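Local coordinates for transcriptional regulator (Rhodococcus sp., PDB 2O0Y), which probably binds DNA as a transcription factor of the IclR family, pairing a helix-turn-helix domain with a GAF-like C-terminal domain, at residues G151-I156 / G207-L212. Sequence-based numbering, arbitrary orientation.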
loop_
_atom_site.group_PDB
_atom_site.type_symbol
_atom_site.label_atom_id
_atom_site.label_comp_id
_atom_site.label_asym_id
_atom_site.label_seq_id
_atom_site.Cartn_x
_atom_site.Cartn_y
_atom_site.Cartn_z
ATOM N N GLY B 151 3.526 -10.857 -23.704
ATOM C CA GLY B 151 4.708 -11.530 -23.129
ATOM C C GLY B 151 4.351 -12.660 -22.160
ATOM O O GLY B 151 3.186 -12.821 -21.757
ATOM N N ALA B 152 5.365 -13.449 -21.796
ATOM C CA ALA B 152 5.198 -14.679 -21.028
ATOM C C ALA B 152 4.810 -14.407 -19.580
ATOM O O ALA B 152 3.927 -15.066 -19.066
ATOM C CB ALA B 152 6.493 -15.496 -21.047
ATOM N N ALA B 153 5.489 -13.466 -18.925
ATOM C CA ALA B 153 5.227 -13.149 -17.521
ATOM C C ALA B 153 3.768 -12.750 -17.332
ATOM O O ALA B 153 3.125 -13.216 -16.390
ATOM C CB ALA B 153 6.135 -12.048 -17.040
ATOM N N GLY B 154 3.235 -11.893 -18.210
ATOM C CA GLY B 154 1.851 -11.436 -18.056
ATOM C C GLY B 154 0.853 -12.594 -17.988
ATOM O O GLY B 154 -0.051 -12.608 -17.155
ATOM N N LYS B 155 0.978 -13.563 -18.901
ATOM C CA LYS B 155 0.089 -14.724 -18.892
ATOM C C LYS B 155 0.294 -15.661 -17.686
ATOM O O LYS B 155 -0.622 -16.353 -17.279
ATOM C CB LYS B 155 0.201 -15.490 -20.215
ATOM C CG LYS B 155 -0.528 -14.755 -21.358
ATOM C CD LYS B 155 -0.273 -15.409 -22.745
ATOM C CE LYS B 155 0.805 -14.672 -23.564
ATOM N NZ LYS B 155 0.335 -13.340 -24.157
ATOM N N ILE B 156 1.498 -15.690 -17.121
ATOM C CA ILE B 156 1.727 -16.454 -15.884
ATOM C C ILE B 156 1.025 -15.726 -14.729
ATOM O O ILE B 156 0.287 -16.339 -13.990
ATOM C CB ILE B 156 3.231 -16.674 -15.583
ATOM C CG1 ILE B 156 3.862 -17.652 -16.615
ATOM C CG2 ILE B 156 3.447 -17.155 -14.119
ATOM C CD1 ILE B 156 3.377 -19.100 -16.470
ATOM N N GLY B 207 10.454 -14.722 -24.364
ATOM C CA GLY B 207 10.386 -14.798 -22.910
ATOM C C GLY B 207 9.964 -16.186 -22.505
ATOM O O GLY B 207 9.156 -16.828 -23.195
ATOM N N LEU B 208 10.544 -16.692 -21.423
ATOM C CA LEU B 208 10.049 -17.938 -20.820
ATOM C C LEU B 208 9.715 -17.560 -19.375
ATOM O O LEU B 208 10.569 -16.999 -18.693
ATOM C CB LEU B 208 11.175 -18.968 -20.812
ATOM C CG LEU B 208 11.064 -20.241 -19.962
ATOM C CD1 LEU B 208 9.912 -21.165 -20.436
ATOM C CD2 LEU B 208 12.393 -20.955 -20.070
ATOM N N SER B 209 8.519 -17.902 -18.894
ATOM C CA SER B 209 8.105 -17.575 -17.520
ATOM C C SER B 209 7.566 -18.789 -16.776
ATOM O O SER B 209 6.817 -19.581 -17.337
ATOM C CB SER B 209 7.011 -16.501 -17.523
ATOM O OG SER B 209 6.886 -15.870 -16.231
ATOM N N PHE B 210 7.966 -18.968 -15.515
ATOM C CA PHE B 210 7.408 -20.034 -14.663
ATOM C C PHE B 210 6.692 -19.347 -13.490
ATOM O O PHE B 210 7.153 -18.304 -13.025
ATOM C CB PHE B 210 8.534 -20.938 -14.097
ATOM C CG PHE B 210 8.891 -22.089 -15.004
ATOM C CD1 PHE B 210 9.679 -21.885 -16.125
ATOM C CD2 PHE B 210 8.407 -23.368 -14.754
ATOM C CE1 PHE B 210 10.004 -22.948 -17.000
ATOM C CE2 PHE B 210 8.736 -24.422 -15.620
ATOM C CZ PHE B 210 9.528 -24.202 -16.726
ATOM N N PRO B 211 5.612 -19.977 -12.956
ATOM C CA PRO B 211 4.980 -19.408 -11.792
ATOM C C PRO B 211 5.839 -19.615 -10.548
ATOM O O PRO B 211 6.455 -20.674 -10.371
ATOM C CB PRO B 211 3.674 -20.227 -11.646
ATOM C CG PRO B 211 3.894 -21.494 -12.368
ATOM C CD PRO B 211 4.956 -21.218 -13.414
ATOM N N LEU B 212 5.831 -18.611 -9.678
ATOM C CA LEU B 212 6.300 -18.796 -8.304
ATOM C C LEU B 212 5.055 -18.740 -7.426
ATOM O O LEU B 212 4.204 -17.881 -7.643
ATOM C CB LEU B 212 7.241 -17.638 -7.929
ATOM C CG LEU B 212 8.470 -17.597 -8.855
ATOM C CD1 LEU B 212 9.262 -16.307 -8.477
ATOM C CD2 LEU B 212 9.305 -18.854 -8.617
#
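I156 and S209 meet where the short helix 152-157 lies against one face of the antiparallel sheet in the GAF-like C-terminal domain of this IclR-family regulator. The axes of segments 152-156 and 207-212 approach to 7.3 Å and run 23° from parallel. I156 spreads its two branches along the strand. CG1, beside its own backbone N (chi1 -69°), presses on CB of S209 at 3.5 Å, tighter than usual for two carbons, and carries CD1 on to within 3.6 Å of S209 O. CG2, anti to the backbone N, instead settles over the backbone of P211, 3.6 Å from its CA, and the isoleucine and proline side chains cross at about a right angle. Were I156 an alanine, both branches would be gone and a gap would probably open between helix and strand at P211, the proline losing its isoleucine contacts and S209 CB keeping cover mainly from the A152 side.

One turn earlier the backbones come closer, with CA of A153 5.3 Å from CA of S209, where the helix offers small alanine methyls. A152 points its methyl at the strand, resting 3.7 Å from both G207 O and S209 CB. L208 and F210 turn to the other face of the strand, where both touch helix 237-254. S209, pointing toward the helix, lies between A152 and I156, its buried hydroxyl satisfied by a hydrogen bond with T224 on the adjacent strand 219-228. With OG anti to the backbone N of S209 (chi1 -162°), that same oxygen lies 3.4 Å from CA of A153.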